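Local coordinates for putative cell adhesion protein (Bacteroides uniformis, PDB 4K4K), which is a putative component of the tip of fimbriae, the surface filaments that mediate cell adhesion and biofilm formation, at residues 141-155 against 243-257. Sequence-based numbering, arbitrary orientation.
Sequences LVKLDITIKADGTSL and FVAGSKYLYTITISK
Thr147 sits in mid-strand: its N gives to Tyr251 O at 2.8 Å while its O takes Ile253 N at 2.8 Å, the latter almost straight (179°). Lys143, Asp145 and Lys149 likewise donate from N and accept at O, and Asp151 only donates, so strands 142-150 and 247-256 run parallel. The even residues of 142-150 turn their N-H the other way, where Val142, Leu144, Ile146 and Ile148 bond to Val207, Gly205, Ala203 and Leu201, so this strand is held on both edges.

Aliphatic and aromatic side chains cover one face. Val142 CG1, anti to the backbone N (chi1 173°), reaches the edge of the Tyr249 ring, 3.5 Å from Tyr249 CD1. Leu144 crosses Phe243 at about a right angle, its CD2 lying 3.8 Å from Phe243 CZ. Ile146 touches two neighbours with separate branches: CG1 at the edge of the Tyr251 ring and CG2 3.6 Å from Ile253 CG1. Further along, Ile148 CG2 meets Ile255 CD1. From strand 164-177, Ile167 touches Leu144 and Phe243, and Val165 touches Ile146 and Ile148. On the other, mainly polar face, Lys143 and Lys248 lie side by side through their methylenes, and Lys143 NZ turns away to a salt bridge with Glu204 and a hydrogen bond with Gln112.

Turns lie at both ends. Tyr249 OH accepts Val244 N of the type II turn 244-247, and Gly246 N bonds across to Leu141 O. At the far end Asp151 OD1 receives Thr153 N from above the carboxylate plane, an Asx turn, and Leu155 N on its syn lone pair. Ser154 OG donates to Asp151 OD2 (2.6 Å) and accepts Lys257 N (2.9 Å), tying the loop to the neighbouring strand. A parallel pair flanked by antiparallel strands, with one face packed inward, is consistent with the transthyretin-like beta-sandwich of Mfa-like fimbrillins.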
ATOM      1  N   LEU A 141       1.759  -4.449   0.604  1.00 16.13           N
ATOM      2  CA  LEU A 141       2.606  -4.538  -0.579  1.00 15.78           C
ATOM      3  C   LEU A 141       3.958  -3.862  -0.318  1.00 20.04           C
ATOM      4  O   LEU A 141       4.355  -3.725   0.836  1.00 18.87           O
ATOM      5  CB  LEU A 141       1.890  -4.005  -1.830  1.00 15.23           C
ATOM      6  CG  LEU A 141       0.433  -4.580  -2.029  1.00 17.81           C
ATOM      7  CD1 LEU A 141      -0.229  -3.940  -3.262  1.00 17.15           C
ATOM      8  CD2 LEU A 141       0.424  -6.105  -2.121  1.00 17.63           C
ATOM      9  N   VAL A 142       4.689  -3.525  -1.380  1.00 16.65           N
ATOM     10  CA  VAL A 142       6.062  -3.012  -1.266  1.00 17.73           C
ATOM     11  C   VAL A 142       6.186  -1.696  -2.026  1.00 21.68           C
ATOM     12  O   VAL A 142       5.724  -1.597  -3.157  1.00 20.14           O
ATOM     13  CB  VAL A 142       7.035  -4.086  -1.823  1.00 21.51           C
ATOM     14  CG1 VAL A 142       8.480  -3.561  -1.905  1.00 22.21           C
ATOM     15  CG2 VAL A 142       6.960  -5.382  -1.015  1.00 22.43           C
ATOM     16  N   LYS A 143       6.823  -0.695  -1.403  1.00 19.87           N
ATOM     17  CA  LYS A 143       7.007   0.598  -2.033  1.00 19.38           C
ATOM     18  C   LYS A 143       8.429   0.728  -2.571  1.00 22.27           C
ATOM     19  O   LYS A 143       9.393   0.406  -1.871  1.00 22.16           O
ATOM     20  CB  LYS A 143       6.716   1.728  -1.023  1.00 21.36           C
ATOM     21  CG  LYS A 143       6.899   3.172  -1.553  1.00 20.84           C
ATOM     22  CD  LYS A 143       5.797   3.561  -2.497  1.00 25.90           C
ATOM     23  CE  LYS A 143       5.965   4.987  -2.986  1.00 30.60           C
ATOM     24  NZ  LYS A 143       4.760   5.448  -3.721  1.00 31.51           N
ATOM     25  N   LEU A 144       8.549   1.216  -3.812  1.00 19.85           N
ATOM     26  CA  LEU A 144       9.855   1.538  -4.412  1.00 20.87           C
ATOM     27  C   LEU A 144       9.940   3.049  -4.517  1.00 23.99           C
ATOM     28  O   LEU A 144       9.019   3.673  -5.047  1.00 21.89           O
ATOM     29  CB  LEU A 144      10.057   0.880  -5.788  1.00 20.53           C
ATOM     30  CG  LEU A 144       9.831  -0.643  -5.876  1.00 23.61           C
ATOM     31  CD1 LEU A 144      10.093  -1.141  -7.293  1.00 23.29           C
ATOM     32  CD2 LEU A 144      10.677  -1.415  -4.844  1.00 23.68           C
ATOM     33  N   ASP A 145      11.032   3.637  -4.001  1.00 22.04           N
ATOM     34  CA  ASP A 145      11.244   5.078  -3.988  1.00 21.87           C
ATOM     35  C   ASP A 145      12.612   5.310  -4.616  1.00 26.88           C
ATOM     36  O   ASP A 145      13.621   4.925  -4.039  1.00 25.36           O
ATOM     37  CB  ASP A 145      11.147   5.600  -2.537  1.00 23.92           C
ATOM     38  CG  ASP A 145      11.184   7.114  -2.392  1.00 42.86           C
ATOM     39  OD1 ASP A 145      12.074   7.752  -2.998  1.00 43.58           O
ATOM     40  OD2 ASP A 145      10.396   7.652  -1.593  1.00 53.99           O
ATOM     41  N   ILE A 146      12.633   5.869  -5.821  1.00 22.92           N
ATOM     42  CA  ILE A 146      13.873   6.031  -6.575  1.00 24.53           C
ATOM     43  C   ILE A 146      14.194   7.501  -6.783  1.00 27.28           C
ATOM     44  O   ILE A 146      13.341   8.287  -7.206  1.00 26.88           O
ATOM     45  CB  ILE A 146      13.729   5.246  -7.919  1.00 28.33           C
ATOM     46  CG1 ILE A 146      13.596   3.723  -7.636  1.00 29.07           C
ATOM     47  CG2 ILE A 146      14.868   5.554  -8.921  1.00 31.03           C
ATOM     48  CD1 ILE A 146      12.985   2.919  -8.702  1.00 36.55           C
ATOM     49  N   THR A 147      15.457   7.864  -6.499  1.00 22.55           N
ATOM     50  CA  THR A 147      15.960   9.205  -6.744  1.00 23.10           C
ATOM     51  C   THR A 147      17.050   9.062  -7.789  1.00 28.22           C
ATOM     52  O   THR A 147      17.942   8.226  -7.627  1.00 28.36           O
ATOM     53  CB  THR A 147      16.462   9.841  -5.437  1.00 35.23           C
ATOM     54  OG1 THR A 147      15.413   9.776  -4.480  1.00 34.56           O
ATOM     55  CG2 THR A 147      16.881  11.286  -5.609  1.00 37.08           C
ATOM     56  N   ILE A 148      16.977   9.848  -8.860  1.00 26.98           N
ATOM     57  CA  ILE A 148      17.981   9.804  -9.918  1.00 27.93           C
ATOM     58  C   ILE A 148      18.865  11.046  -9.854  1.00 29.59           C
ATOM     59  O   ILE A 148      18.358  12.152  -9.708  1.00 28.60           O
ATOM     60  CB  ILE A 148      17.280   9.680 -11.308  1.00 30.80           C
ATOM     61  CG1 ILE A 148      16.461   8.369 -11.418  1.00 31.48           C
ATOM     62  CG2 ILE A 148      18.259   9.841 -12.481  1.00 32.22           C
ATOM     63  CD1 ILE A 148      15.305   8.492 -12.428  1.00 37.35           C
ATOM     64  N   LYS A 149      20.187  10.876  -9.992  1.00 26.66           N
ATOM     65  CA  LYS A 149      21.077  12.027 -10.106  1.00 28.25           C
ATOM     66  C   LYS A 149      22.188  11.726 -11.102  1.00 31.07           C
ATOM     67  O   LYS A 149      22.541  10.571 -11.319  1.00 29.71           O
ATOM     68  CB  LYS A 149      21.651  12.476  -8.746  1.00 33.88           C
ATOM     69  CG  LYS A 149      22.425  11.423  -7.967  1.00 49.22           C
ATOM     70  CD  LYS A 149      22.804  11.965  -6.594  1.00 61.68           C
ATOM     71  CE  LYS A 149      23.742  11.046  -5.858  1.00 76.22           C
ATOM     72  NZ  LYS A 149      23.967  11.488  -4.454  1.00 86.76           N
ATOM     73  N   ALA A 150      22.729  12.759 -11.708  1.00 29.55           N
ATOM     74  CA  ALA A 150      23.850  12.574 -12.624  1.00 28.75           C
ATOM     75  C   ALA A 150      25.149  12.471 -11.838  1.00 32.62           C
ATOM     76  O   ALA A 150      25.200  12.923 -10.696  1.00 33.69           O
ATOM     77  CB  ALA A 150      23.925  13.741 -13.591  1.00 31.05           C
ATOM     78  N   ASP A 151      26.219  11.948 -12.450  1.00 28.37           N
ATOM     79  CA  ASP A 151      27.516  11.934 -11.791  1.00 29.66           C
ATOM     80  C   ASP A 151      28.074  13.371 -11.609  1.00 35.80           C
ATOM     81  O   ASP A 151      29.002  13.563 -10.824  1.00 38.48           O
ATOM     82  CB  ASP A 151      28.535  11.061 -12.556  1.00 31.55           C
ATOM     83  CG  ASP A 151      28.736  11.355 -14.040  1.00 36.30           C
ATOM     84  OD1 ASP A 151      28.245  12.401 -14.517  1.00 35.86           O
ATOM     85  OD2 ASP A 151      29.512  10.626 -14.682  1.00 41.59           O
ATOM     86  N   GLY A 152      27.550  14.344 -12.375  1.00 33.37           N
ATOM     87  CA  GLY A 152      28.052  15.721 -12.364  1.00 34.54           C
ATOM     88  C   GLY A 152      29.336  15.912 -13.155  1.00 42.06           C
ATOM     89  O   GLY A 152      29.950  16.989 -13.122  1.00 43.46           O
ATOM     90  N   THR A 153      29.758  14.880 -13.892  1.00 37.06           N
ATOM     91  CA  THR A 153      30.992  14.922 -14.675  1.00 37.98           C
ATOM     92  C   THR A 153      30.668  14.623 -16.138  1.00 39.60           C
ATOM     93  O   THR A 153      30.612  15.551 -16.957  1.00 37.67           O
ATOM     94  CB  THR A 153      32.047  13.972 -14.072  1.00 42.67           C
ATOM     95  OG1 THR A 153      31.470  12.676 -13.924  1.00 39.81           O
ATOM     96  CG2 THR A 153      32.564  14.451 -12.722  1.00 46.51           C
ATOM     97  N   SER A 154      30.423  13.343 -16.464  1.00 35.68           N
ATOM     98  CA  SER A 154      30.090  12.937 -17.826  1.00 35.85           C
ATOM     99  C   SER A 154      28.691  13.454 -18.193  1.00 37.02           C
ATOM    100  O   SER A 154      28.417  13.747 -19.356  1.00 37.19           O
ATOM    101  CB  SER A 154      30.160  11.416 -17.963  1.00 37.58           C
ATOM    102  OG  SER A 154      29.157  10.731 -17.227  1.00 38.00           O
ATOM    103  N   LEU A 155      27.828  13.592 -17.178  1.00 33.66           N
ATOM    104  CA  LEU A 155      26.451  14.037 -17.312  1.00 33.04           C
ATOM    105  C   LEU A 155      26.082  15.019 -16.210  1.00 38.09           C
ATOM    106  O   LEU A 155      26.692  15.023 -15.137  1.00 35.90           O
ATOM    107  CB  LEU A 155      25.482  12.819 -17.241  1.00 32.08           C
ATOM    108  CG  LEU A 155      25.627  11.705 -18.301  1.00 35.78           C
ATOM    109  CD1 LEU A 155      24.781  10.504 -17.934  1.00 33.93           C
ATOM    110  CD2 LEU A 155      25.225  12.197 -19.687  1.00 36.71           C
ATOM    111  N   PHE A 243      11.864  -8.719  -1.751  1.00 26.76           N
ATOM    112  CA  PHE A 243      10.974  -7.583  -1.491  1.00 23.77           C
ATOM    113  C   PHE A 243      10.038  -8.006  -0.362  1.00 26.73           C
ATOM    114  O   PHE A 243       9.192  -8.883  -0.568  1.00 25.45           O
ATOM    115  CB  PHE A 243      10.178  -7.173  -2.747  1.00 23.30           C
ATOM    116  CG  PHE A 243      10.917  -6.374  -3.803  1.00 23.51           C
ATOM    117  CD1 PHE A 243      11.957  -5.514  -3.452  1.00 26.58           C
ATOM    118  CD2 PHE A 243      10.499  -6.396  -5.129  1.00 25.73           C
ATOM    119  CE1 PHE A 243      12.608  -4.742  -4.426  1.00 26.48           C
ATOM    120  CE2 PHE A 243      11.133  -5.606  -6.101  1.00 27.97           C
ATOM    121  CZ  PHE A 243      12.174  -4.777  -5.740  1.00 26.72           C
ATOM    122  N   VAL A 244      10.205  -7.414   0.838  1.00 24.33           N
ATOM    123  CA  VAL A 244       9.415  -7.764   2.024  1.00 24.26           C
ATOM    124  C   VAL A 244       8.176  -6.878   2.150  1.00 24.65           C
ATOM    125  O   VAL A 244       8.287  -5.656   2.138  1.00 23.93           O
ATOM    126  CB  VAL A 244      10.311  -7.693   3.300  1.00 28.36           C
ATOM    127  CG1 VAL A 244       9.499  -7.926   4.581  1.00 28.38           C
ATOM    128  CG2 VAL A 244      11.479  -8.680   3.196  1.00 28.39           C
ATOM    129  N   ALA A 245       6.986  -7.499   2.329  1.00 22.94           N
ATOM    130  CA  ALA A 245       5.723  -6.775   2.500  1.00 21.66           C
ATOM    131  C   ALA A 245       5.841  -5.714   3.594  1.00 25.88           C
ATOM    132  O   ALA A 245       6.481  -5.967   4.623  1.00 26.77           O
ATOM    133  CB  ALA A 245       4.602  -7.754   2.859  1.00 20.89           C
ATOM    134  N   GLY A 246       5.197  -4.575   3.382  1.00 21.84           N
ATOM    135  CA  GLY A 246       5.156  -3.469   4.326  1.00 22.56           C
ATOM    136  C   GLY A 246       6.451  -2.687   4.432  1.00 27.38           C
ATOM    137  O   GLY A 246       6.602  -1.903   5.370  1.00 28.18           O
ATOM    138  N   SER A 247       7.355  -2.848   3.441  1.00 23.53           N
ATOM    139  CA  SER A 247       8.646  -2.161   3.413  1.00 22.94           C
ATOM    140  C   SER A 247       8.717  -1.154   2.281  1.00 26.15           C
ATOM    141  O   SER A 247       8.004  -1.275   1.274  1.00 24.24           O
ATOM    142  CB  SER A 247       9.790  -3.160   3.254  1.00 25.46           C
ATOM    143  OG  SER A 247       9.661  -4.218   4.190  1.00 31.74           O
ATOM    144  N   LYS A 248       9.607  -0.167   2.445  1.00 24.42           N
ATOM    145  CA  LYS A 248       9.908   0.846   1.436  1.00 23.48           C
ATOM    146  C   LYS A 248      11.379   0.684   1.076  1.00 27.07           C
ATOM    147  O   LYS A 248      12.225   0.687   1.965  1.00 27.57           O
ATOM    148  CB  LYS A 248       9.601   2.264   1.951  1.00 27.01           C
ATOM    149  CG  LYS A 248       9.920   3.364   0.915  1.00 31.29           C
ATOM    150  CD  LYS A 248       9.809   4.791   1.477  1.00 38.05           C
ATOM    151  CE  LYS A 248       8.377   5.227   1.675  1.00 38.12           C
ATOM    152  NZ  LYS A 248       8.273   6.595   2.242  1.00 54.85           N
ATOM    153  N   TYR A 249      11.670   0.460  -0.212  1.00 22.72           N
ATOM    154  CA  TYR A 249      13.038   0.320  -0.742  1.00 23.96           C
ATOM    155  C   TYR A 249      13.386   1.622  -1.392  1.00 28.90           C
ATOM    156  O   TYR A 249      12.673   2.079  -2.294  1.00 26.57           O
ATOM    157  CB  TYR A 249      13.158  -0.875  -1.723  1.00 24.38           C
ATOM    158  CG  TYR A 249      12.973  -2.199  -1.000  1.00 25.26           C
ATOM    159  CD1 TYR A 249      11.698  -2.697  -0.730  1.00 24.31           C
ATOM    160  CD2 TYR A 249      14.069  -2.910  -0.509  1.00 27.15           C
ATOM    161  CE1 TYR A 249      11.520  -3.877  -0.004  1.00 24.87           C
ATOM    162  CE2 TYR A 249      13.901  -4.104   0.198  1.00 28.80           C
ATOM    163  CZ  TYR A 249      12.622  -4.581   0.459  1.00 30.85           C
ATOM    164  OH  TYR A 249      12.420  -5.745   1.173  1.00 30.86           O
ATOM    165  N   LEU A 250      14.424   2.276  -0.868  1.00 26.40           N
ATOM    166  CA  LEU A 250      14.862   3.567  -1.363  1.00 27.26           C
ATOM    167  C   LEU A 250      16.131   3.380  -2.144  1.00 29.86           C
ATOM    168  O   LEU A 250      17.109   2.853  -1.618  1.00 28.24           O
ATOM    169  CB  LEU A 250      15.063   4.572  -0.207  1.00 28.58           C
ATOM    170  CG  LEU A 250      13.808   4.860   0.614  1.00 32.93           C
ATOM    171  CD1 LEU A 250      13.798   4.046   1.880  1.00 33.83           C
ATOM    172  CD2 LEU A 250      13.699   6.336   0.918  1.00 37.05           C
ATOM    173  N   TYR A 251      16.103   3.762  -3.426  1.00 26.87           N
ATOM    174  CA  TYR A 251      17.294   3.651  -4.263  1.00 27.09           C
ATOM    175  C   TYR A 251      17.745   5.011  -4.718  1.00 29.37           C
ATOM    176  O   TYR A 251      16.927   5.802  -5.194  1.00 28.42           O
ATOM    177  CB  TYR A 251      17.045   2.764  -5.504  1.00 27.76           C
ATOM    178  CG  TYR A 251      16.615   1.346  -5.199  1.00 28.17           C
ATOM    179  CD1 TYR A 251      17.547   0.379  -4.824  1.00 30.69           C
ATOM    180  CD2 TYR A 251      15.290   0.946  -5.360  1.00 26.28           C
ATOM    181  CE1 TYR A 251      17.163  -0.937  -4.573  1.00 31.71           C
ATOM    182  CE2 TYR A 251      14.891  -0.365  -5.093  1.00 25.69           C
ATOM    183  CZ  TYR A 251      15.835  -1.303  -4.713  1.00 29.37           C
ATOM    184  OH  TYR A 251      15.453  -2.597  -4.467  1.00 28.13           O
ATOM    185  N   THR A 252      19.057   5.280  -4.608  1.00 27.47           N
ATOM    186  CA  THR A 252      19.658   6.490  -5.171  1.00 27.46           C
ATOM    187  C   THR A 252      20.476   6.017  -6.358  1.00 31.65           C
ATOM    188  O   THR A 252      21.424   5.238  -6.197  1.00 30.70           O
ATOM    189  CB  THR A 252      20.445   7.317  -4.157  1.00 34.79           C
ATOM    190  OG1 THR A 252      19.569   7.722  -3.104  1.00 33.25           O
ATOM    191  CG2 THR A 252      21.072   8.567  -4.802  1.00 38.84           C
ATOM    192  N   ILE A 253      20.081   6.461  -7.554  1.00 26.89           N
ATOM    193  CA  ILE A 253      20.716   6.060  -8.800  1.00 26.87           C
ATOM    194  C   ILE A 253      21.618   7.166  -9.297  1.00 29.28           C
ATOM    195  O   ILE A 253      21.136   8.267  -9.557  1.00 29.32           O
ATOM    196  CB  ILE A 253      19.627   5.722  -9.873  1.00 29.75           C
ATOM    197  CG1 ILE A 253      18.396   4.958  -9.298  1.00 30.90           C
ATOM    198  CG2 ILE A 253      20.221   5.102 -11.148  1.00 31.41           C
ATOM    199  CD1 ILE A 253      18.577   3.565  -8.919  1.00 35.57           C
ATOM    200  N   THR A 254      22.912   6.881  -9.448  1.00 26.32           N
ATOM    201  CA  THR A 254      23.827   7.847 -10.032  1.00 26.07           C
ATOM    202  C   THR A 254      24.112   7.395 -11.463  1.00 31.22           C
ATOM    203  O   THR A 254      24.697   6.328 -11.678  1.00 31.57           O
ATOM    204  CB  THR A 254      25.110   8.037  -9.199  1.00 32.38           C
ATOM    205  OG1 THR A 254      24.748   8.396  -7.868  1.00 33.52           O
ATOM    206  CG2 THR A 254      26.009   9.129  -9.788  1.00 30.94           C
ATOM    207  N   ILE A 255      23.759   8.231 -12.433  1.00 27.80           N
ATOM    208  CA  ILE A 255      23.954   7.875 -13.828  1.00 27.34           C
ATOM    209  C   ILE A 255      25.166   8.595 -14.423  1.00 32.55           C
ATOM    210  O   ILE A 255      25.322   9.817 -14.292  1.00 31.11           O
ATOM    211  CB  ILE A 255      22.668   8.136 -14.655  1.00 28.90           C
ATOM    212  CG1 ILE A 255      21.436   7.415 -14.020  1.00 27.71           C
ATOM    213  CG2 ILE A 255      22.868   7.752 -16.147  1.00 31.18           C
ATOM    214  CD1 ILE A 255      20.080   7.638 -14.786  1.00 31.05           C
ATOM    215  N   SER A 256      26.012   7.810 -15.109  1.00 31.69           N
ATOM    216  CA  SER A 256      27.183   8.277 -15.825  1.00 33.60           C
ATOM    217  C   SER A 256      27.128   7.711 -17.257  1.00 38.07           C
ATOM    218  O   SER A 256      26.335   6.806 -17.508  1.00 37.13           O
ATOM    219  CB  SER A 256      28.449   7.846 -15.082  1.00 39.49           C
ATOM    220  OG  SER A 256      28.854   6.533 -15.419  1.00 53.62           O
ATOM    221  N   LYS A 257      27.934   8.227 -18.182  1.00 39.14           N
ATOM    222  CA  LYS A 257      27.975   7.684 -19.542  1.00 39.34           C
ATOM    223  C   LYS A 257      28.492   6.229 -19.505  1.00 45.36           C
ATOM    224  O   LYS A 257      28.059   5.404 -20.300  1.00 45.87           O
ATOM    225  CB  LYS A 257      28.853   8.545 -20.451  1.00 41.62           C
ATOM    226  CG  LYS A 257      28.150   9.798 -20.955  1.00 41.10           C
ATOM    227  CD  LYS A 257      29.067  10.583 -21.901  1.00 46.46           C
ATOM    228  CE  LYS A 257      28.360  11.738 -22.573  1.00 52.49           C
ATOM    229  NZ  LYS A 257      29.235  12.393 -23.596  1.00 51.55           N
TER